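Local coordinates for protein 3-deoxy-manno-octulosonate cytidylyltransferase (Escherichia coli, PDB 1H7E) that catalyses the transfer of CMP from CTP to the eight-carbon sugar KDO, which activates it for lipopolysaccharide synthesis and releases diphosphate, at residues Val4-Ala9 against Asp78-Val83; Tyr34-Gln39 against Ala235-Glu240; Val142-Arg147 against Arg168-Val173; Ser187-Ser192 against Ala208-Arg213. All blocks are in the same frame, centred on the assembly; numbering follows the deposited sequence.

Contact 1 (Val4-Ala9 against Asp78-Val83)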
loop_
_atom_site.group_PDB
_atom_site.type_symbol
_atom_site.label_atom_id
_atom_site.label_comp_id
_atom_site.label_asym_id
_atom_site.label_seq_id
_atom_site.Cartn_x
_atom_site.Cartn_y
_atom_site.Cartn_z
ATOM N N VAL A 4 -14.881 24.812 -0.115
ATOM C CA VAL A 4 -14.049 25.940 -0.515
ATOM C C VAL A 4 -12.744 25.426 -1.124
ATOM O O VAL A 4 -12.293 24.314 -0.832
ATOM C CB VAL A 4 -13.721 26.922 0.654
ATOM C CG1 VAL A 4 -15.021 27.383 1.349
ATOM C CG2 VAL A 4 -12.762 26.300 1.631
ATOM N N ILE A 5 -12.177 26.200 -2.027
ATOM C CA ILE A 5 -10.913 25.832 -2.642
ATOM C C ILE A 5 -9.842 26.727 -2.061
ATOM O O ILE A 5 -10.021 27.941 -1.985
ATOM C CB ILE A 5 -10.930 26.009 -4.170
ATOM C CG1 ILE A 5 -11.799 24.928 -4.803
ATOM C CG2 ILE A 5 -9.506 26.005 -4.726
ATOM C CD1 ILE A 5 -12.021 25.130 -6.280
ATOM N N VAL A 6 -8.749 26.121 -1.597
ATOM C CA VAL A 6 -7.630 26.870 -1.041
ATOM C C VAL A 6 -6.421 26.610 -1.929
ATOM O O VAL A 6 -6.100 25.456 -2.241
ATOM C CB VAL A 6 -7.307 26.457 0.423
ATOM C CG1 VAL A 6 -6.094 27.218 0.923
ATOM C CG2 VAL A 6 -8.492 26.731 1.319
ATOM N N ILE A 7 -5.775 27.678 -2.372
ATOM C CA ILE A 7 -4.612 27.578 -3.233
ATOM C C ILE A 7 -3.381 28.090 -2.491
ATOM O O ILE A 7 -3.255 29.289 -2.251
ATOM C CB ILE A 7 -4.784 28.439 -4.509
ATOM C CG1 ILE A 7 -6.042 28.031 -5.277
ATOM C CG2 ILE A 7 -3.542 28.321 -5.412
ATOM C CD1 ILE A 7 -6.480 29.078 -6.285
ATOM N N PRO A 8 -2.496 27.180 -2.039
ATOM C CA PRO A 8 -1.269 27.568 -1.324
ATOM C C PRO A 8 -0.359 28.229 -2.355
ATOM O O PRO A 8 -0.116 27.661 -3.423
ATOM C CB PRO A 8 -0.668 26.220 -0.905
ATOM C CG PRO A 8 -1.833 25.319 -0.831
ATOM C CD PRO A 8 -2.643 25.714 -2.044
ATOM N N ALA A 9 0.140 29.420 -2.060
ATOM C CA ALA A 9 0.989 30.111 -3.016
ATOM C C ALA A 9 2.137 30.827 -2.337
ATOM O O ALA A 9 2.035 32.012 -2.022
ATOM C CB ALA A 9 0.163 31.102 -3.838
ATOM N N ASP A 78 -0.222 21.653 6.959
ATOM C CA ASP A 78 -0.266 22.459 8.181
ATOM C C ASP A 78 -0.803 23.848 7.829
ATOM O O ASP A 78 -1.524 24.449 8.624
ATOM C CB ASP A 78 1.117 22.629 8.812
ATOM C CG ASP A 78 1.616 21.373 9.509
ATOM O OD1 ASP A 78 0.825 20.662 10.170
ATOM O OD2 ASP A 78 2.828 21.120 9.407
ATOM N N ARG A 79 -0.426 24.363 6.656
ATOM C CA ARG A 79 -0.890 25.672 6.201
ATOM C C ARG A 79 -2.409 25.668 6.010
ATOM O O ARG A 79 -3.087 26.641 6.345
ATOM C CB ARG A 79 -0.180 26.070 4.914
ATOM C CG ARG A 79 -0.723 27.333 4.249
ATOM C CD ARG A 79 0.183 27.808 3.086
ATOM N NE ARG A 79 1.229 28.733 3.536
ATOM C CZ ARG A 79 2.424 28.375 4.001
ATOM N NH1 ARG A 79 2.776 27.096 4.071
ATOM N NH2 ARG A 79 3.238 29.296 4.494
ATOM N N LEU A 80 -2.949 24.557 5.507
ATOM C CA LEU A 80 -4.396 24.414 5.307
ATOM C C LEU A 80 -5.135 24.331 6.660
ATOM O O LEU A 80 -6.283 24.756 6.759
ATOM C CB LEU A 80 -4.704 23.170 4.444
ATOM C CG LEU A 80 -6.138 22.869 3.997
ATOM C CD1 LEU A 80 -6.664 23.977 3.118
ATOM C CD2 LEU A 80 -6.159 21.570 3.226
ATOM N N VAL A 81 -4.492 23.768 7.687
ATOM C CA VAL A 81 -5.096 23.660 9.025
ATOM C C VAL A 81 -5.298 25.073 9.611
ATOM O O VAL A 81 -6.349 25.382 10.193
ATOM C CB VAL A 81 -4.225 22.767 9.977
ATOM C CG1 VAL A 81 -4.675 22.895 11.426
ATOM C CG2 VAL A 81 -4.341 21.299 9.554
ATOM N N GLU A 82 -4.312 25.938 9.409
ATOM C CA GLU A 82 -4.426 27.306 9.879
ATOM C C GLU A 82 -5.578 28.015 9.152
ATOM O O GLU A 82 -6.335 28.753 9.778
ATOM C CB GLU A 82 -3.139 28.091 9.671
ATOM C CG GLU A 82 -3.250 29.506 10.218
ATOM C CD GLU A 82 -2.076 30.399 9.874
ATOM O OE1 GLU A 82 -1.101 29.926 9.246
ATOM O OE2 GLU A 82 -2.122 31.597 10.238
ATOM N N VAL A 83 -5.701 27.805 7.841
ATOM C CA VAL A 83 -6.776 28.428 7.078
ATOM C C VAL A 83 -8.134 27.919 7.551
ATOM O O VAL A 83 -9.104 28.682 7.641
ATOM C CB VAL A 83 -6.640 28.153 5.540
ATOM C CG1 VAL A 83 -7.896 28.636 4.797
ATOM C CG2 VAL A 83 -5.403 28.848 4.993
#

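Contact 2 (Tyr34-Gln39 against Ala235-Glu240)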
loop_
_atom_site.group_PDB
_atom_site.type_symbol
_atom_site.label_atom_id
_atom_site.label_comp_id
_atom_site.label_asym_id
_atom_site.label_seq_id
_atom_site.Cartn_x
_atom_site.Cartn_y
_atom_site.Cartn_z
ATOM N N TYR A 34 -6.351 30.692 -10.112
ATOM C CA TYR A 34 -7.508 31.305 -9.470
ATOM C C TYR A 34 -8.687 31.322 -10.433
ATOM O O TYR A 34 -9.793 30.920 -10.068
ATOM C CB TYR A 34 -7.171 32.737 -8.998
ATOM C CG TYR A 34 -8.152 33.291 -7.968
ATOM C CD1 TYR A 34 -9.365 33.866 -8.359
ATOM C CD2 TYR A 34 -7.887 33.191 -6.605
ATOM C CE1 TYR A 34 -10.293 34.316 -7.412
ATOM C CE2 TYR A 34 -8.805 33.640 -5.654
ATOM C CZ TYR A 34 -10.002 34.195 -6.065
ATOM O OH TYR A 34 -10.904 34.594 -5.107
ATOM N N GLU A 35 -8.441 31.769 -11.665
ATOM C CA GLU A 35 -9.497 31.831 -12.674
ATOM C C GLU A 35 -10.095 30.463 -12.986
ATOM O O GLU A 35 -11.308 30.346 -13.140
ATOM C CB GLU A 35 -9.001 32.509 -13.944
ATOM C CG GLU A 35 -8.600 33.963 -13.730
ATOM C CD GLU A 35 -8.272 34.685 -15.026
ATOM O OE1 GLU A 35 -8.515 34.121 -16.111
ATOM O OE2 GLU A 35 -7.783 35.828 -14.964
ATOM N N ARG A 36 -9.267 29.418 -13.062
ATOM C CA ARG A 36 -9.811 28.072 -13.306
ATOM C C ARG A 36 -10.589 27.559 -12.101
ATOM O O ARG A 36 -11.629 26.932 -12.255
ATOM C CB ARG A 36 -8.713 27.094 -13.710
ATOM C CG ARG A 36 -8.410 27.197 -15.178
ATOM C CD ARG A 36 -6.963 27.031 -15.446
ATOM N NE ARG A 36 -6.650 27.360 -16.832
ATOM C CZ ARG A 36 -6.652 26.492 -17.842
ATOM N NH1 ARG A 36 -6.951 25.211 -17.647
ATOM N NH2 ARG A 36 -6.325 26.913 -19.055
ATOM N N ALA A 37 -10.114 27.884 -10.897
ATOM C CA ALA A 37 -10.788 27.477 -9.660
ATOM C C ALA A 37 -12.203 28.061 -9.591
ATOM O O ALA A 37 -13.137 27.397 -9.116
ATOM C CB ALA A 37 -9.963 27.917 -8.449
ATOM N N LEU A 38 -12.369 29.284 -10.106
ATOM C CA LEU A 38 -13.679 29.935 -10.107
ATOM C C LEU A 38 -14.696 29.226 -10.981
ATOM O O LEU A 38 -15.895 29.373 -10.761
ATOM C CB LEU A 38 -13.570 31.393 -10.558
ATOM C CG LEU A 38 -13.013 32.332 -9.507
ATOM C CD1 LEU A 38 -12.746 33.689 -10.121
ATOM C CD2 LEU A 38 -13.995 32.417 -8.371
ATOM N N GLN A 39 -14.211 28.458 -11.962
ATOM C CA GLN A 39 -15.068 27.725 -12.883
ATOM C C GLN A 39 -15.577 26.401 -12.331
ATOM O O GLN A 39 -16.342 25.712 -12.996
ATOM C CB GLN A 39 -14.331 27.480 -14.197
ATOM C CG GLN A 39 -13.843 28.750 -14.892
ATOM C CD GLN A 39 -12.997 28.459 -16.135
ATOM O OE1 GLN A 39 -13.193 27.443 -16.800
ATOM N NE2 GLN A 39 -12.048 29.347 -16.445
ATOM N N ALA A 235 3.275 27.914 -24.536
ATOM C CA ALA A 235 2.839 27.555 -25.885
ATOM C C ALA A 235 1.469 26.861 -25.860
ATOM O O ALA A 235 0.585 27.170 -26.673
ATOM C CB ALA A 235 3.884 26.650 -26.551
ATOM N N LEU A 236 1.301 25.949 -24.899
ATOM C CA LEU A 236 0.073 25.171 -24.721
ATOM C C LEU A 236 -1.127 26.019 -24.288
ATOM O O LEU A 236 -2.257 25.789 -24.738
ATOM C CB LEU A 236 0.329 24.047 -23.705
ATOM C CG LEU A 236 0.164 22.573 -24.108
ATOM C CD1 LEU A 236 0.369 22.360 -25.612
ATOM C CD2 LEU A 236 1.135 21.727 -23.294
ATOM N N MET A 237 -0.870 26.999 -23.420
ATOM C CA MET A 237 -1.911 27.898 -22.922
ATOM C C MET A 237 -2.326 28.884 -24.013
ATOM O O MET A 237 -3.493 29.278 -24.074
ATOM C CB MET A 237 -1.419 28.670 -21.693
ATOM C CG MET A 237 -2.530 29.174 -20.775
ATOM S SD MET A 237 -2.815 28.056 -19.386
ATOM C CE MET A 237 -1.548 28.591 -18.281
ATOM N N ALA A 238 -1.361 29.284 -24.851
ATOM C CA ALA A 238 -1.582 30.215 -25.971
ATOM C C ALA A 238 -2.329 29.535 -27.123
ATOM O O ALA A 238 -3.157 30.154 -27.793
ATOM C CB ALA A 238 -0.254 30.775 -26.470
ATOM N N GLN A 239 -2.002 28.265 -27.359
ATOM C CA GLN A 239 -2.640 27.465 -28.400
ATOM C C GLN A 239 -4.102 27.221 -27.996
ATOM O O GLN A 239 -4.977 27.067 -28.852
ATOM C CB GLN A 239 -1.878 26.135 -28.555
ATOM C CG GLN A 239 -2.360 25.196 -29.668
ATOM C CD GLN A 239 -3.418 24.203 -29.211
ATOM O OE1 GLN A 239 -3.288 23.573 -28.153
ATOM N NE2 GLN A 239 -4.469 24.051 -30.013
ATOM N N GLU A 240 -4.349 27.222 -26.682
ATOM C CA GLU A 240 -5.681 27.013 -26.115
ATOM C C GLU A 240 -6.588 28.247 -26.248
ATOM O O GLU A 240 -7.801 28.102 -26.435
ATOM C CB GLU A 240 -5.569 26.587 -24.650
ATOM C CG GLU A 240 -6.864 26.045 -24.065
ATOM C CD GLU A 240 -6.691 25.469 -22.668
ATOM O OE1 GLU A 240 -7.628 25.604 -21.854
ATOM O OE2 GLU A 240 -5.625 24.873 -22.383
#

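Contact 3 (Val142-Arg147 against Arg168-Val173)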
loop_
_atom_site.group_PDB
_atom_site.type_symbol
_atom_site.label_atom_id
_atom_site.label_comp_id
_atom_site.label_asym_id
_atom_site.label_seq_id
_atom_site.Cartn_x
_atom_site.Cartn_y
_atom_site.Cartn_z
ATOM N N VAL A 142 0.649 5.187 -7.157
ATOM C CA VAL A 142 -0.334 4.753 -6.201
ATOM C C VAL A 142 -0.943 3.438 -6.714
ATOM O O VAL A 142 -1.045 3.223 -7.920
ATOM C CB VAL A 142 -1.446 5.840 -5.960
ATOM C CG1 VAL A 142 -2.153 6.216 -7.274
ATOM C CG2 VAL A 142 -2.461 5.351 -4.920
ATOM N N VAL A 143 -1.281 2.543 -5.791
ATOM C CA VAL A 143 -1.943 1.286 -6.107
ATOM C C VAL A 143 -3.254 1.345 -5.326
ATOM O O VAL A 143 -3.235 1.715 -4.149
ATOM C CB VAL A 143 -1.109 0.071 -5.645
ATOM C CG1 VAL A 143 -1.936 -1.212 -5.821
ATOM C CG2 VAL A 143 0.152 -0.019 -6.488
ATOM N N VAL A 144 -4.365 0.958 -5.956
ATOM C CA VAL A 144 -5.685 1.024 -5.326
ATOM C C VAL A 144 -6.419 -0.304 -5.300
ATOM O O VAL A 144 -6.080 -1.203 -6.055
ATOM C CB VAL A 144 -6.601 2.076 -6.060
ATOM C CG1 VAL A 144 -5.911 3.459 -6.134
ATOM C CG2 VAL A 144 -6.945 1.591 -7.462
ATOM N N ASN A 145 -7.404 -0.424 -4.418
ATOM C CA ASN A 145 -8.234 -1.634 -4.294
ATOM C C ASN A 145 -9.512 -1.501 -5.158
ATOM O O ASN A 145 -9.614 -0.532 -5.921
ATOM C CB ASN A 145 -8.540 -1.970 -2.807
ATOM C CG ASN A 145 -9.466 -0.964 -2.119
ATOM O OD1 ASN A 145 -10.057 -0.093 -2.745
ATOM N ND2 ASN A 145 -9.569 -1.082 -0.808
ATOM N N THR A 146 -10.460 -2.454 -5.086
ATOM C CA THR A 146 -11.690 -2.371 -5.914
ATOM C C THR A 146 -12.586 -1.149 -5.678
ATOM O O THR A 146 -13.330 -0.748 -6.571
ATOM C CB THR A 146 -12.597 -3.645 -5.852
ATOM O OG1 THR A 146 -12.914 -3.981 -4.489
ATOM C CG2 THR A 146 -11.925 -4.801 -6.520
ATOM N N ARG A 147 -12.507 -0.566 -4.486
ATOM C CA ARG A 147 -13.291 0.620 -4.146
ATOM C C ARG A 147 -12.525 1.891 -4.526
ATOM O O ARG A 147 -12.989 3.009 -4.291
ATOM C CB ARG A 147 -13.586 0.645 -2.647
ATOM C CG ARG A 147 -14.582 -0.391 -2.181
ATOM C CD ARG A 147 -15.023 -0.124 -0.747
ATOM N NE ARG A 147 -14.010 -0.490 0.245
ATOM C CZ ARG A 147 -13.790 -1.732 0.685
ATOM N NH1 ARG A 147 -14.499 -2.759 0.228
ATOM N NH2 ARG A 147 -12.877 -1.946 1.621
ATOM N N ARG A 168 -0.010 -2.182 -14.581
ATOM C CA ARG A 168 -0.634 -0.937 -15.014
ATOM C C ARG A 168 -0.274 0.073 -13.903
ATOM O O ARG A 168 -0.400 -0.233 -12.714
ATOM C CB ARG A 168 -2.145 -1.118 -15.141
ATOM C CG ARG A 168 -2.844 0.076 -15.748
ATOM C CD ARG A 168 -4.322 -0.203 -16.024
ATOM N NE ARG A 168 -4.966 0.986 -16.584
ATOM C CZ ARG A 168 -5.612 1.914 -15.873
ATOM N NH1 ARG A 168 -5.732 1.810 -14.553
ATOM N NH2 ARG A 168 -6.110 2.979 -16.490
ATOM N N TYR A 169 0.303 1.201 -14.300
ATOM C CA TYR A 169 0.746 2.227 -13.367
ATOM C C TYR A 169 -0.166 3.445 -13.309
ATOM O O TYR A 169 -0.763 3.836 -14.320
ATOM C CB TYR A 169 2.172 2.675 -13.717
ATOM C CG TYR A 169 3.172 1.563 -13.517
ATOM C CD1 TYR A 169 3.658 1.286 -12.245
ATOM C CD2 TYR A 169 3.532 0.712 -14.573
ATOM C CE1 TYR A 169 4.469 0.181 -12.007
ATOM C CE2 TYR A 169 4.346 -0.404 -14.348
ATOM C CZ TYR A 169 4.807 -0.657 -13.060
ATOM O OH TYR A 169 5.601 -1.741 -12.789
ATOM N N LEU A 170 -0.283 4.004 -12.102
ATOM C CA LEU A 170 -1.085 5.204 -11.853
ATOM C C LEU A 170 -0.216 6.244 -11.192
ATOM O O LEU A 170 0.462 5.959 -10.215
ATOM C CB LEU A 170 -2.263 4.908 -10.917
ATOM C CG LEU A 170 -3.371 4.003 -11.442
ATOM C CD1 LEU A 170 -4.311 3.589 -10.309
ATOM C CD2 LEU A 170 -4.129 4.711 -12.576
ATOM N N LYS A 171 -0.199 7.438 -11.763
ATOM C CA LYS A 171 0.534 8.543 -11.191
ATOM C C LYS A 171 -0.434 9.333 -10.275
ATOM O O LYS A 171 -1.581 9.626 -10.650
ATOM C CB LYS A 171 1.031 9.474 -12.286
ATOM C CG LYS A 171 1.621 10.769 -11.755
ATOM C CD LYS A 171 2.045 11.675 -12.897
ATOM C CE LYS A 171 2.740 12.907 -12.366
ATOM N NZ LYS A 171 3.469 13.613 -13.453
ATOM N N HIS A 172 0.052 9.690 -9.089
ATOM C CA HIS A 172 -0.732 10.460 -8.138
ATOM C C HIS A 172 -0.670 11.944 -8.545
ATOM O O HIS A 172 0.413 12.468 -8.836
ATOM C CB HIS A 172 -0.160 10.263 -6.736
ATOM C CG HIS A 172 -0.774 11.152 -5.697
ATOM N ND1 HIS A 172 -2.135 11.353 -5.590
ATOM C CD2 HIS A 172 -0.205 11.916 -4.736
ATOM C CE1 HIS A 172 -2.377 12.204 -4.608
ATOM N NE2 HIS A 172 -1.224 12.559 -4.074
ATOM N N VAL A 173 -1.845 12.580 -8.629
ATOM C CA VAL A 173 -1.983 14.013 -8.964
ATOM C C VAL A 173 -2.278 14.694 -7.622
ATOM O O VAL A 173 -3.324 14.441 -7.021
ATOM C CB VAL A 173 -3.168 14.256 -9.961
ATOM C CG1 VAL A 173 -3.361 15.766 -10.199
ATOM C CG2 VAL A 173 -2.888 13.548 -11.294
HETATM O O HOH W 1 0.756 2.402 -9.863
HETATM O O HOH W 2 -1.471 0.770 -10.296
#

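Contact 4 (Ser187-Ser192 against Ala208-Arg213)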
loop_
_atom_site.group_PDB
_atom_site.type_symbol
_atom_site.label_atom_id
_atom_site.label_comp_id
_atom_site.label_asym_id
_atom_site.label_seq_id
_atom_site.Cartn_x
_atom_site.Cartn_y
_atom_site.Cartn_z
ATOM N N SER A 187 -3.108 17.959 13.398
ATOM C CA SER A 187 -1.884 18.300 14.137
ATOM C C SER A 187 -1.491 17.332 15.254
ATOM O O SER A 187 -0.389 17.415 15.770
ATOM C CB SER A 187 -1.964 19.737 14.681
ATOM O OG SER A 187 -2.872 19.820 15.768
ATOM N N GLN A 188 -2.408 16.449 15.644
ATOM C CA GLN A 188 -2.141 15.452 16.673
ATOM C C GLN A 188 -1.531 14.145 16.099
ATOM O O GLN A 188 -1.107 13.278 16.863
ATOM C CB GLN A 188 -3.429 15.107 17.444
ATOM C CG GLN A 188 -4.084 16.293 18.185
ATOM C CD GLN A 188 -3.093 17.135 18.995
ATOM O OE1 GLN A 188 -2.208 16.607 19.676
ATOM N NE2 GLN A 188 -3.240 18.457 18.919
ATOM N N LEU A 189 -1.530 13.983 14.773
ATOM C CA LEU A 189 -0.981 12.777 14.148
ATOM C C LEU A 189 0.543 12.801 14.156
ATOM O O LEU A 189 1.182 13.816 13.848
ATOM C CB LEU A 189 -1.448 12.646 12.703
ATOM C CG LEU A 189 -2.946 12.594 12.450
ATOM C CD1 LEU A 189 -3.214 12.487 10.965
ATOM C CD2 LEU A 189 -3.525 11.433 13.207
ATOM N N PRO A 190 1.156 11.688 14.553
ATOM C CA PRO A 190 2.623 11.728 14.543
ATOM C C PRO A 190 3.137 11.432 13.126
ATOM O O PRO A 190 2.404 10.867 12.304
ATOM C CB PRO A 190 2.994 10.601 15.515
ATOM C CG PRO A 190 1.857 9.580 15.302
ATOM C CD PRO A 190 0.625 10.452 15.167
ATOM N N GLU A 191 4.348 11.895 12.819
ATOM C CA GLU A 191 4.986 11.595 11.537
ATOM C C GLU A 191 5.244 10.063 11.536
ATOM O O GLU A 191 5.476 9.465 12.584
ATOM C CB GLU A 191 6.326 12.323 11.426
ATOM C CG GLU A 191 6.213 13.825 11.383
ATOM C CD GLU A 191 7.550 14.493 11.155
ATOM O OE1 GLU A 191 8.314 14.035 10.273
ATOM O OE2 GLU A 191 7.836 15.481 11.860
ATOM N N SER A 192 5.134 9.428 10.380
ATOM C CA SER A 192 5.348 7.990 10.306
ATOM C C SER A 192 6.687 7.697 9.651
ATOM O O SER A 192 7.258 8.556 8.961
ATOM C CB SER A 192 4.226 7.323 9.511
ATOM O OG SER A 192 4.292 7.642 8.124
ATOM N N ALA A 208 -2.216 6.502 10.249
ATOM C CA ALA A 208 -3.284 6.615 11.240
ATOM C C ALA A 208 -4.578 5.903 10.836
ATOM O O ALA A 208 -5.585 6.008 11.527
ATOM C CB ALA A 208 -3.559 8.094 11.523
ATOM N N GLY A 209 -4.561 5.217 9.700
ATOM C CA GLY A 209 -5.744 4.488 9.267
ATOM C C GLY A 209 -6.824 5.340 8.619
ATOM O O GLY A 209 -7.987 4.933 8.555
ATOM N N ILE A 210 -6.459 6.529 8.150
ATOM C CA ILE A 210 -7.422 7.410 7.502
ATOM C C ILE A 210 -7.445 7.043 6.014
ATOM O O ILE A 210 -6.425 7.087 5.328
ATOM C CB ILE A 210 -7.034 8.883 7.693
ATOM C CG1 ILE A 210 -7.169 9.258 9.172
ATOM C CG2 ILE A 210 -7.906 9.787 6.804
ATOM C CD1 ILE A 210 -6.375 10.487 9.558
ATOM N N ASN A 211 -8.619 6.666 5.533
ATOM C CA ASN A 211 -8.784 6.261 4.151
ATOM C C ASN A 211 -8.688 7.388 3.136
ATOM O O ASN A 211 -9.240 8.467 3.331
ATOM C CB ASN A 211 -10.119 5.537 3.972
ATOM C CG ASN A 211 -10.295 4.993 2.571
ATOM O OD1 ASN A 211 -9.438 4.265 2.073
ATOM N ND2 ASN A 211 -11.394 5.376 1.911
ATOM N N ILE A 212 -7.973 7.128 2.046
ATOM C CA ILE A 212 -7.829 8.112 0.990
ATOM C C ILE A 212 -8.328 7.455 -0.297
ATOM O O ILE A 212 -7.748 6.459 -0.745
ATOM C CB ILE A 212 -6.364 8.540 0.803
ATOM C CG1 ILE A 212 -5.787 9.127 2.094
ATOM C CG2 ILE A 212 -6.246 9.519 -0.376
ATOM C CD1 ILE A 212 -4.276 9.434 1.973
ATOM N N ARG A 213 -9.449 7.943 -0.834
ATOM C CA ARG A 213 -9.975 7.401 -2.077
ATOM C C ARG A 213 -9.328 8.165 -3.220
ATOM O O ARG A 213 -9.248 9.386 -3.195
ATOM C CB ARG A 213 -11.496 7.469 -2.132
ATOM C CG ARG A 213 -12.066 6.789 -3.380
ATOM C CD ARG A 213 -13.503 6.320 -3.170
ATOM N NE ARG A 213 -13.592 5.342 -2.087
ATOM C CZ ARG A 213 -14.585 5.265 -1.207
ATOM N NH1 ARG A 213 -15.617 6.111 -1.275
ATOM N NH2 ARG A 213 -14.516 4.370 -0.222
#

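Contact 1 (Val4-Ala9 against Asp78-Val83)
The guanidinium of R79, the one flat group here, lays neither face nor edge on the strand; R79 meets P8 through its aliphatic CD, 4.4 Å from P8 CB. Beyond the contact, R79 NE makes a weak hydrogen bond to T69 OG1, and NH2 a long, weak ion pair with D51. The denser packing is at V6, on the parallel part of the Rossmann-like sheet. The terminal branch CD1 of L80 lies across the valine, 3.7 Å from V6 CB and about equally close to CG2. The L80 side chain leaves the helix with CG anti to its N (chi1 -175°), and this carries CD1 over to the strand. V83, one turn of helix on, adds its CG1, 4.0 Å from V6 CG2, the two valines passing side by side, headed opposite ways. The axes of strand 4-8 and helix 78-83 come within 9.8 Å, with 133° between their directions. No hydrogen bond joins the segments, and A49 and N94 on the neighbouring strands complete the floor under the helix. The chemistry is therefore graded, from a purely apolar seat at V6 to an arginine whose charged end has weak polar partners, T69 and D51, outside the contact.

Contact 2 (Tyr34-Gln39 against Ala235-Glu240)
R36 reaches out from helix 29-38 to the C-terminal helix 227-243, and its NH2 is the atom that touches both partners there. R36 NH2 donates to E240 OE1 over 3.4 Å with an N-H...O angle of 142°, a weak bond and a long salt bridge. The guanidinium and carboxylate planes stand 75° apart, unlike a coplanar two-bond pair. E240 OE2 does lie at the edge of the guanidinium, in its plane, yet at 4.0 Å from R36 NH2 it makes no bond. M237 brings its sulfur up obliquely, with SD 3.7 Å from R36 NH2; the methionine bends at chi2 and chi3 to get there. The stronger polar partner of the arginine lies outside both segments: NH1 is bonded to the carbonyl oxygen of I102. P100 packs on M237 and M101 on E240, so that loop lies against helix 227-243 beside the contact. E240 is poorly ordered, and the backbones stay well apart, R36 CA to M237 CA 12.4 Å. The long, bent bond and the poor order of E240 are consistent with a loose electrostatic link, in which I102 holds the guanidinium more firmly than the carboxylate does.

Contact 3 (Val142-Arg147 against Arg168-Val173)
A β-hairpin of strands 141-144 and 150-154 is tied to the main sheet where V142 meets L170, near the start of strand 169-179. V142 N donates to L170 O over 3.2 Å, with an N-H...O angle of 153° and the donor tilted 28° from the carbonyl plane. The return bond of a regular antiparallel pair is missing. Water 1 fills its place, accepting from L170 N at 2.9 Å and lying 2.8 Å from V142 O. Water 2 sits beside it, 2.8 Å from R168 O, with only a weak link to V142 O. The strand directions diverge by 115°, and direct backbone pairing within these segments is limited to V142 with L170; it continues between H172 and V140, while Y169 and K171 pair with strand 122-129 of the mixed sheet. V142 CG1, set between the backbone N and the carbonyl carbon, packs 3.9 Å from L170 CB, and V144 CG2 comes within 4.4 Å of L170 CD1. F153 and A150 of the hairpin partner strand pack on V142. T146 OG1 is hydrogen-bonded to N207 O of the second subunit, and V143 packs on P194 of that subunit, which places the hairpin at the dimer interface.

Contact 4 (Ser187-Ser192 against Ala208-Arg213)
L189 forks over the end of helix 203-207 and puts one methyl on each of two partners. CD2 of L189 packs against the methyl of A208, 3.7 Å from its CB, and L189 CD1 meets I210 CD1 at 4.0 Å. With CG beside the backbone N (chi1 -58°) and the chain extended beyond it, the leucine carries both branches toward the other segment. A208 and I210 can both serve it because the chain turns between them: G209 has positive phi (79°) and closes the helix in a Schellman motif, after which I210 points back to the same apolar patch. L189 also packs on R204, while L205, P121 and V122 pack on I210, so this side of the leucine is the dense one. The rest of the 187-192 loop is looser. Q188, P190 and E191 are exposed, and no hydrogen bond crosses between the segments. Several polar groups find partners nearby: S192, at the N-cap of helix 193-198, bonds through OG to E195 N. At the far end of the other segment N211 and R213 turn to D149, and R213 also forms a salt bridge with D117. With all three touching residues partly exposed, this is a small apolar contact between a helix end and a surface loop, held by van der Waals packing and not by directional bonds.

The contacts span the chain's mixed sheet and what packs around it. Contact 1 sets helix 76-86 on strand 3-8; contact 2, 21 Å away between centres, touches it through I5 and I7 against A37 and Y34, and ties the C-terminal helix to helix 29-38. The segments of these two alternate along the chain. Contacts 3 and 4 follow contact 1 in sequence, and both fall inside the long loop that contact 2 closes. They reach the same sheet as contact 1 through strands 169-179 and 212-216, their centres 19 Å apart. R147 and R213 bring them together, and R147 also packs on G209 of the second subunit, so this end of the fold lies at the homodimer interface.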